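Geranyltranstransferase (Marinomonas sp. MED121, PDB 4F62) probably condenses isopentenyl diphosphate with an allylic diphosphate to make farnesyl diphosphate or a related prenyl diphosphate. Local coordinates at residues L33-L41 with T110-F121. Sequence-based numbering, arbitrary orientation. Where two conformers were deposited one is given.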
ATOM      1  N   LEU A  33     -14.618   9.513   1.993  1.00 50.94           N
ATOM      2  CA  LEU A  33     -13.666   8.542   1.477  1.00 51.72           C
ATOM      3  C   LEU A  33     -14.225   7.126   1.547  1.00 48.04           C
ATOM      4  O   LEU A  33     -14.115   6.352   0.596  1.00 43.67           O
ATOM      5  CB  LEU A  33     -12.355   8.618   2.263  1.00 45.78           C
ATOM      6  CG  LEU A  33     -11.232   7.705   1.774  1.00 43.70           C
ATOM      7  CD1 LEU A  33     -10.844   8.073   0.346  1.00 45.11           C
ATOM      8  CD2 LEU A  33     -10.015   7.803   2.704  1.00 39.71           C
ATOM      9  N   HIS A  34     -14.817   6.792   2.684  1.00 44.37           N
ATOM     10  CA  HIS A  34     -15.342   5.452   2.906  1.00 48.02           C
ATOM     11  C   HIS A  34     -16.505   5.158   1.969  1.00 50.81           C
ATOM     12  O   HIS A  34     -16.681   4.022   1.531  1.00 51.65           O
ATOM     13  CB  HIS A  34     -15.795   5.283   4.360  1.00 52.10           C
ATOM     14  CG  HIS A  34     -14.652   5.082   5.322  1.00 50.59           C
ATOM     15  ND1 HIS A  34     -14.814   5.239   6.683  1.00 50.52           N
ATOM     16  CD2 HIS A  34     -13.374   4.727   5.126  1.00 47.90           C
ATOM     17  CE1 HIS A  34     -13.657   4.992   7.286  1.00 48.64           C
ATOM     18  NE2 HIS A  34     -12.764   4.679   6.357  1.00 45.82           N
ATOM     19  N   ASN A  35     -17.316   6.173   1.688  1.00 52.30           N
ATOM     20  CA  ASN A  35     -18.413   6.002   0.741  1.00 54.13           C
ATOM     21  C   ASN A  35     -17.899   5.523  -0.611  1.00 51.89           C
ATOM     22  O   ASN A  35     -18.393   4.537  -1.153  1.00 50.88           O
ATOM     23  CB  ASN A  35     -19.211   7.294   0.605  1.00 59.15           C
ATOM     24  CG  ASN A  35     -20.090   7.553   1.813  1.00 70.89           C
ATOM     25  OD1 ASN A  35     -20.395   6.627   2.576  1.00 74.40           O
ATOM     26  ND2 ASN A  35     -20.505   8.809   1.995  1.00 64.32           N
ATOM     27  N   ALA A  36     -16.873   6.196  -1.126  1.00 49.05           N
ATOM     28  CA  ALA A  36     -16.274   5.817  -2.398  1.00 53.20           C
ATOM     29  C   ALA A  36     -15.611   4.442  -2.321  1.00 51.99           C
ATOM     30  O   ALA A  36     -15.730   3.639  -3.249  1.00 50.86           O
ATOM     31  CB  ALA A  36     -15.270   6.864  -2.842  1.00 54.71           C
ATOM     32  N   MET A  37     -14.912   4.177  -1.219  1.00 43.46           N
ATOM     33  CA  MET A  37     -14.261   2.887  -1.013  1.00 42.28           C
ATOM     34  C   MET A  37     -15.273   1.762  -1.037  1.00 44.27           C
ATOM     35  O   MET A  37     -15.069   0.746  -1.699  1.00 49.72           O
ATOM     36  CB  MET A  37     -13.503   2.859   0.319  1.00 39.65           C
ATOM     37  CG  MET A  37     -12.168   3.592   0.302  1.00 42.92           C
ATOM     38  SD  MET A  37     -11.425   3.691   1.952  1.00 43.63           S
ATOM     39  CE  MET A  37     -10.566   2.119   2.061  1.00 35.28           C
ATOM     40  N   ARG A  38     -16.369   1.950  -0.308  0.66 48.63           N
ATOM     41  CA  ARG A  38     -17.417   0.941  -0.213  0.66 53.51           C
ATOM     42  C   ARG A  38     -18.133   0.726  -1.540  0.66 54.83           C
ATOM     43  O   ARG A  38     -18.494  -0.401  -1.879  0.66 53.58           O
ATOM     44  CB  ARG A  38     -18.436   1.312   0.873  0.66 59.13           C
ATOM     45  CG  ARG A  38     -17.907   1.154   2.297  0.66 63.17           C
ATOM     46  CD  ARG A  38     -19.003   1.335   3.336  0.66 69.98           C
ATOM     47  NE  ARG A  38     -18.497   1.139   4.694  0.66 73.15           N
ATOM     48  CZ  ARG A  38     -18.327   2.115   5.585  0.66 75.98           C
ATOM     49  NH1 ARG A  38     -17.854   1.835   6.793  0.66 76.14           N
ATOM     50  NH2 ARG A  38     -18.640   3.368   5.275  0.66 77.04           N
ATOM     51  N   TYR A  39     -18.350   1.812  -2.278  1.00 56.81           N
ATOM     52  CA  TYR A  39     -19.031   1.740  -3.572  1.00 57.52           C
ATOM     53  C   TYR A  39     -18.261   0.804  -4.502  1.00 55.02           C
ATOM     54  O   TYR A  39     -18.852   0.039  -5.250  1.00 54.16           O
ATOM     55  CB  TYR A  39     -19.185   3.130  -4.205  1.00 61.89           C
ATOM     56  CG  TYR A  39     -19.797   3.087  -5.589  1.00 76.17           C
ATOM     57  CD1 TYR A  39     -21.093   2.619  -5.778  1.00 84.14           C
ATOM     58  CD2 TYR A  39     -19.080   3.507  -6.705  1.00 78.78           C
ATOM     59  CE1 TYR A  39     -21.664   2.568  -7.038  1.00 92.34           C
ATOM     60  CE2 TYR A  39     -19.645   3.459  -7.978  1.00 87.12           C
ATOM     61  CZ  TYR A  39     -20.939   2.989  -8.134  1.00 95.20           C
ATOM     62  OH  TYR A  39     -21.519   2.933  -9.383  1.00101.20           O
ATOM     63  N   SER A  40     -16.938   0.842  -4.407  1.00 52.78           N
ATOM     64  CA  SER A  40     -16.085   0.003  -5.244  1.00 62.14           C
ATOM     65  C   SER A  40     -15.914  -1.434  -4.741  1.00 59.58           C
ATOM     66  O   SER A  40     -15.898  -2.380  -5.536  1.00 60.45           O
ATOM     67  CB  SER A  40     -14.719   0.663  -5.432  1.00 62.55           C
ATOM     68  OG  SER A  40     -14.840   1.818  -6.250  1.00 68.46           O
ATOM     69  N   LEU A  41     -15.779  -1.599  -3.429  1.00 48.69           N
ATOM     70  CA  LEU A  41     -15.637  -2.932  -2.850  1.00 47.43           C
ATOM     71  C   LEU A  41     -16.885  -3.781  -3.006  1.00 50.09           C
ATOM     72  O   LEU A  41     -16.775  -4.997  -3.140  1.00 55.59           O
ATOM     73  CB  LEU A  41     -15.292  -2.854  -1.358  1.00 45.12           C
ATOM     74  CG  LEU A  41     -13.831  -2.841  -0.940  1.00 44.84           C
ATOM     75  CD1 LEU A  41     -13.733  -2.623   0.568  1.00 39.99           C
ATOM     76  CD2 LEU A  41     -13.155  -4.149  -1.349  1.00 42.09           C
ATOM     77  N   THR A 110     -11.708  11.766  -6.569  1.00 47.20           N
ATOM     78  CA  THR A 110     -12.196  10.839  -5.556  1.00 49.97           C
ATOM     79  C   THR A 110     -11.794   9.401  -5.857  1.00 52.19           C
ATOM     80  O   THR A 110     -11.390   8.656  -4.960  1.00 47.54           O
ATOM     81  CB  THR A 110     -13.722  10.926  -5.437  1.00 51.49           C
ATOM     82  OG1 THR A 110     -14.084  12.249  -5.028  1.00 57.52           O
ATOM     83  CG2 THR A 110     -14.233   9.922  -4.421  1.00 51.35           C
ATOM     84  N   ALA A 111     -11.906   9.007  -7.123  1.00 53.18           N
ATOM     85  CA  ALA A 111     -11.521   7.659  -7.524  1.00 48.80           C
ATOM     86  C   ALA A 111     -10.037   7.404  -7.273  1.00 42.59           C
ATOM     87  O   ALA A 111      -9.647   6.323  -6.821  1.00 39.18           O
ATOM     88  CB  ALA A 111     -11.872   7.417  -8.994  1.00 51.25           C
ATOM     89  N   ILE A 112      -9.203   8.395  -7.566  1.00 43.26           N
ATOM     90  CA  ILE A 112      -7.771   8.253  -7.329  1.00 41.16           C
ATOM     91  C   ILE A 112      -7.481   8.000  -5.844  1.00 44.75           C
ATOM     92  O   ILE A 112      -6.704   7.106  -5.497  1.00 43.49           O
ATOM     93  CB  ILE A 112      -6.994   9.507  -7.784  1.00 44.15           C
ATOM     94  CG1 ILE A 112      -7.016   9.623  -9.309  1.00 50.50           C
ATOM     95  CG2 ILE A 112      -5.544   9.464  -7.279  1.00 42.13           C
ATOM     96  CD1 ILE A 112      -6.527  10.976  -9.824  1.00 53.25           C
ATOM     97  N   LEU A 113      -8.107   8.788  -4.972  1.00 41.71           N
ATOM     98  CA  LEU A 113      -7.863   8.665  -3.531  1.00 41.35           C
ATOM     99  C   LEU A 113      -8.455   7.367  -2.972  1.00 43.43           C
ATOM    100  O   LEU A 113      -7.851   6.733  -2.104  1.00 41.39           O
ATOM    101  CB  LEU A 113      -8.428   9.875  -2.773  1.00 41.35           C
ATOM    102  CG  LEU A 113      -7.810  11.238  -3.090  1.00 45.03           C
ATOM    103  CD1 LEU A 113      -8.454  12.356  -2.251  1.00 39.18           C
ATOM    104  CD2 LEU A 113      -6.296  11.200  -2.894  1.00 43.64           C
ATOM    105  N   ALA A 114      -9.622   6.960  -3.478  1.00 43.18           N
ATOM    106  CA  ALA A 114     -10.243   5.712  -3.027  1.00 41.00           C
ATOM    107  C   ALA A 114      -9.368   4.519  -3.384  1.00 40.42           C
ATOM    108  O   ALA A 114      -9.251   3.571  -2.608  1.00 41.44           O
ATOM    109  CB  ALA A 114     -11.646   5.538  -3.623  1.00 40.58           C
ATOM    110  N   GLY A 115      -8.762   4.559  -4.565  1.00 41.55           N
ATOM    111  CA  GLY A 115      -7.841   3.511  -4.960  1.00 39.67           C
ATOM    112  C   GLY A 115      -6.641   3.469  -4.025  1.00 37.41           C
ATOM    113  O   GLY A 115      -6.259   2.404  -3.529  1.00 35.28           O
ATOM    114  N   ASP A 116      -6.033   4.630  -3.797  1.00 34.62           N
ATOM    115  CA  ASP A 116      -4.878   4.725  -2.905  1.00 35.55           C
ATOM    116  C   ASP A 116      -5.212   4.203  -1.519  1.00 36.51           C
ATOM    117  O   ASP A 116      -4.424   3.483  -0.904  1.00 36.32           O
ATOM    118  CB  ASP A 116      -4.417   6.179  -2.786  1.00 38.25           C
ATOM    119  CG  ASP A 116      -3.772   6.685  -4.061  1.00 44.66           C
ATOM    120  OD1 ASP A 116      -3.365   5.832  -4.884  1.00 39.54           O
ATOM    121  OD2 ASP A 116      -3.658   7.922  -4.230  1.00 45.58           O
ATOM    122  N   ALA A 117      -6.387   4.568  -1.030  1.00 31.66           N
ATOM    123  CA  ALA A 117      -6.794   4.167   0.313  1.00 36.13           C
ATOM    124  C   ALA A 117      -7.101   2.677   0.370  1.00 35.56           C
ATOM    125  O   ALA A 117      -6.874   2.033   1.386  1.00 35.70           O
ATOM    126  CB  ALA A 117      -8.002   4.973   0.763  1.00 33.21           C
ATOM    127  N   LEU A 118      -7.634   2.125  -0.714  1.00 32.56           N
ATOM    128  CA  LEU A 118      -7.891   0.690  -0.735  1.00 33.69           C
ATOM    129  C   LEU A 118      -6.590  -0.093  -0.702  1.00 36.65           C
ATOM    130  O   LEU A 118      -6.539  -1.175  -0.120  1.00 33.96           O
ATOM    131  CB  LEU A 118      -8.739   0.280  -1.942  1.00 33.41           C
ATOM    132  CG  LEU A 118     -10.254   0.517  -1.765  1.00 37.26           C
ATOM    133  CD1 LEU A 118     -10.984   0.400  -3.100  1.00 37.26           C
ATOM    134  CD2 LEU A 118     -10.846  -0.472  -0.777  1.00 34.62           C
ATOM    135  N   GLN A 119      -5.534   0.437  -1.324  1.00 33.89           N
ATOM    136  CA  GLN A 119      -4.233  -0.221  -1.187  1.00 32.50           C
ATOM    137  C   GLN A 119      -3.756  -0.203   0.270  1.00 32.65           C
ATOM    138  O   GLN A 119      -3.306  -1.226   0.795  1.00 34.12           O
ATOM    139  CB  GLN A 119      -3.137   0.356  -2.112  1.00 28.23           C
ATOM    140  CG  GLN A 119      -1.788  -0.259  -1.743  1.00 32.26           C
ATOM    141  CD  GLN A 119      -0.636   0.021  -2.709  1.00 36.71           C
ATOM    142  OE1 GLN A 119       0.445  -0.547  -2.544  1.00 38.59           O
ATOM    143  NE2 GLN A 119      -0.850   0.900  -3.698  1.00 31.06           N
ATOM    144  N   THR A 120      -3.860   0.945   0.938  1.00 32.85           N
ATOM    145  CA  THR A 120      -3.399   1.012   2.326  1.00 32.69           C
ATOM    146  C   THR A 120      -4.261   0.105   3.203  1.00 35.05           C
ATOM    147  O   THR A 120      -3.784  -0.461   4.184  1.00 33.04           O
ATOM    148  CB  THR A 120      -3.489   2.434   2.896  1.00 35.95           C
ATOM    149  OG1 THR A 120      -2.964   3.364   1.945  1.00 39.08           O
ATOM    150  CG2 THR A 120      -2.713   2.533   4.227  1.00 32.67           C
ATOM    151  N   PHE A 121      -5.542  -0.012   2.867  1.00 35.01           N
ATOM    152  CA  PHE A 121      -6.451  -0.840   3.660  1.00 31.35           C
ATOM    153  C   PHE A 121      -6.027  -2.320   3.572  1.00 32.73           C
ATOM    154  O   PHE A 121      -6.168  -3.069   4.538  1.00 34.99           O
ATOM    155  CB  PHE A 121      -7.884  -0.630   3.169  1.00 34.94           C
ATOM    156  CG  PHE A 121      -8.918  -1.425   3.918  1.00 33.27           C
ATOM    157  CD1 PHE A 121      -9.049  -1.298   5.288  1.00 34.67           C
ATOM    158  CD2 PHE A 121      -9.794  -2.269   3.232  1.00 38.94           C
ATOM    159  CE1 PHE A 121     -10.017  -2.017   5.988  1.00 39.45           C
ATOM    160  CE2 PHE A 121     -10.775  -2.996   3.925  1.00 36.04           C
ATOM    161  CZ  PHE A 121     -10.882  -2.870   5.300  1.00 40.07           C
TER
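Met-37 sits as a knob in a hole formed by Ala-114, Ala-117, Leu-118 and Phe-121. The two helices cross steeply, at -77°, with axes 9.0 Å apart. Ala-36 and Ala-114 probably allow the close approach; the nearest CA pair, Met-37 CA and Ala-114 CA, is 5.3 Å apart. The Met-37 side chain runs out extended and then turns at its last torsion (chi3 85°). That bend takes Met-37 CE to 3.8 Å from Ala-117 O and also against CD2 of Leu-118 and CB of Phe-121. Met-37 SD lies 3.8 Å from Ala-117 CB. Replacing Met-37 by alanine is likely to open a gap among these four residues and let the Leu-118 side chain shift.

Packing is also tight at Ala-36, whose CB meets Thr-110 CG2 at 3.6 Å and Ala-114 CB at 3.9 Å. The Leu-41 and Leu-118 side chains run past one another, pointing opposite ways, with Leu-118 CD2 3.8 Å from Leu-41 CG. Leu-33 holds the other flank, its CD2 4.0 Å from Ala-117 CB.

The looser side is at Ser-40, which is partly exposed and touches Leu-118 CD1 through CB alone. Helix 108-126 also faces the dimer partner: Gln-119 hydrogen-bonds to Thr-120 of the second subunit.

No hydrogen bond or salt bridge links the two segments. The contact joins helix 31-41 to an interface helix of this all-helical prenyltransferase fold. Its chemistry is consistent with cohesion by shape fit and exclusion of water, while the side chains of Thr-110, Asp-116, Gln-119 and Thr-120 hydrogen-bond elsewhere.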